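Local coordinates for superantigen-like protein SSL10 (Staphylococcus aureus subsp. aureus, PDB 6LWT), which probably blocks the classical complement pathway by binding the Fc region of human IgG, and hinders plasma clotting by binding prothrombin, at residues I131-L136 / Y170-R175. Numbering follows the deposited sequence.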
# COMPACT_ATOMS: atom_id res chain seq x y z
N ILE A 131 5.05 8.30 -0.67
CA ILE A 131 4.53 6.99 -0.31
C ILE A 131 3.67 6.52 -1.47
O ILE A 131 2.85 7.29 -1.99
CB ILE A 131 3.74 7.03 1.04
CG1 ILE A 131 3.42 5.62 1.50
CG2 ILE A 131 2.46 7.88 0.96
CD1 ILE A 131 2.93 5.54 2.93
N THR A 132 3.88 5.27 -1.91
CA THR A 132 2.98 4.71 -2.90
C THR A 132 1.60 4.50 -2.31
O THR A 132 1.43 4.23 -1.10
CB THR A 132 3.50 3.38 -3.50
OG1 THR A 132 3.73 2.41 -2.46
CG2 THR A 132 4.79 3.64 -4.29
N LEU A 133 0.59 4.57 -3.17
CA LEU A 133 -0.75 4.12 -2.79
C LEU A 133 -0.74 2.68 -2.29
O LEU A 133 -1.48 2.35 -1.37
CB LEU A 133 -1.76 4.33 -3.92
CG LEU A 133 -3.21 3.92 -3.59
CD1 LEU A 133 -3.83 4.76 -2.48
CD2 LEU A 133 -4.08 4.01 -4.82
N LYS A 134 0.11 1.83 -2.87
CA LYS A 134 0.30 0.47 -2.40
C LYS A 134 0.64 0.38 -0.90
O LYS A 134 0.02 -0.37 -0.15
CB LYS A 134 1.43 -0.19 -3.19
CG LYS A 134 1.73 -1.60 -2.77
CD LYS A 134 3.08 -2.05 -3.31
CE LYS A 134 3.28 -3.52 -3.04
NZ LYS A 134 2.27 -4.37 -3.70
N GLU A 135 1.67 1.14 -0.49
CA GLU A 135 2.14 1.10 0.89
C GLU A 135 1.11 1.70 1.84
O GLU A 135 0.89 1.18 2.94
CB GLU A 135 3.48 1.84 1.02
CG GLU A 135 4.06 1.76 2.42
CD GLU A 135 5.43 2.41 2.58
OE1 GLU A 135 6.15 2.62 1.59
OE2 GLU A 135 5.80 2.69 3.74
N LEU A 136 0.49 2.79 1.42
CA LEU A 136 -0.52 3.45 2.23
C LEU A 136 -1.74 2.54 2.41
O LEU A 136 -2.20 2.33 3.53
CB LEU A 136 -0.91 4.81 1.64
CG LEU A 136 -1.78 5.70 2.54
CD1 LEU A 136 -1.26 5.82 3.96
CD2 LEU A 136 -1.90 7.06 1.88
N TYR A 170 -8.38 9.37 -3.14
CA TYR A 170 -8.43 7.96 -3.51
C TYR A 170 -9.45 7.31 -2.59
O TYR A 170 -9.29 7.36 -1.37
CB TYR A 170 -7.06 7.29 -3.31
CG TYR A 170 -5.92 7.96 -4.04
CD1 TYR A 170 -5.20 8.99 -3.43
CD2 TYR A 170 -5.60 7.63 -5.36
CE1 TYR A 170 -4.17 9.65 -4.11
CE2 TYR A 170 -4.56 8.27 -6.03
CZ TYR A 170 -3.85 9.28 -5.40
OH TYR A 170 -2.82 9.96 -6.02
N ASN A 171 -10.49 6.69 -3.16
CA ASN A 171 -11.44 5.96 -2.36
C ASN A 171 -11.17 4.46 -2.53
O ASN A 171 -11.33 3.93 -3.64
CB ASN A 171 -12.87 6.34 -2.74
CG ASN A 171 -13.89 5.68 -1.84
OD1 ASN A 171 -13.95 5.98 -0.65
ND2 ASN A 171 -14.66 4.74 -2.40
N LEU A 172 -10.75 3.81 -1.46
CA LEU A 172 -10.41 2.38 -1.46
C LEU A 172 -11.55 1.53 -0.95
O LEU A 172 -12.19 1.86 0.06
CB LEU A 172 -9.20 2.13 -0.57
CG LEU A 172 -7.97 2.97 -0.88
CD1 LEU A 172 -6.94 2.81 0.22
CD2 LEU A 172 -7.39 2.55 -2.21
N ASP A 173 -11.83 0.44 -1.66
CA ASP A 173 -12.88 -0.48 -1.29
C ASP A 173 -12.27 -1.64 -0.48
O ASP A 173 -11.51 -2.44 -1.01
CB ASP A 173 -13.55 -1.01 -2.55
CG ASP A 173 -14.81 -1.84 -2.27
OD1 ASP A 173 -15.14 -2.14 -1.08
OD2 ASP A 173 -15.47 -2.18 -3.27
N LEU A 174 -12.63 -1.73 0.79
CA LEU A 174 -12.12 -2.80 1.66
C LEU A 174 -12.69 -4.18 1.31
O LEU A 174 -12.15 -5.18 1.77
CB LEU A 174 -12.33 -2.48 3.14
CG LEU A 174 -11.65 -1.18 3.61
CD1 LEU A 174 -12.09 -0.88 5.02
CD2 LEU A 174 -10.14 -1.29 3.49
N ARG A 175 -13.72 -4.25 0.47
CA ARG A 175 -14.26 -5.54 0.04
C ARG A 175 -13.39 -6.28 -0.98
O ARG A 175 -13.63 -7.45 -1.25
CB ARG A 175 -15.65 -5.38 -0.53
CG ARG A 175 -16.66 -4.71 0.40
CD ARG A 175 -17.97 -4.42 -0.33
NE ARG A 175 -17.75 -3.49 -1.45
CZ ARG A 175 -18.67 -3.15 -2.34
NH1 ARG A 175 -19.91 -3.61 -2.26
NH2 ARG A 175 -18.35 -2.32 -3.33
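D173 OD1 accepts two hydrogen bonds from R175, one from the backbone N and one from NE, each 3.0 Å long. The first makes an Asx turn where strand 169-173 ends. The second is part of a side-on salt bridge, in which R175 NH2 reaches D173 OD2 at 2.9 Å. D173 CG lies at the guanidinium edge, in the guanidinium plane, while NH2 meets OD2 29° out of the carboxylate plane. R175 N approaches OD1 from above the carboxylate plane.

The contact itself is apolar and belongs to the beta-grasp domain. Here the start of helix 133-148 packs on strand 169-173, at one edge of the five-stranded sheet. L133 carries it. With CG anti to the backbone N (chi1 -178°), its side chain extends to the strand, and both its methyls meet Y170. L133 CD2 lies 4.0 Å from Y170 CD2, oblique to the ring. L133 CD1 lies 4.1 Å from Y170 CG. I187 touches both L133 and Y170. E185 also serves both residues: its backbone is hydrogen-bonded to that of L133, and its OE2 to Y170 OH.

T132 is the N-cap of the helix. T132 OG1 accepts a hydrogen bond from E135 N at 3.1 Å. Further along the strand, L172 CD2 stands 4.2 Å from L133 CD1.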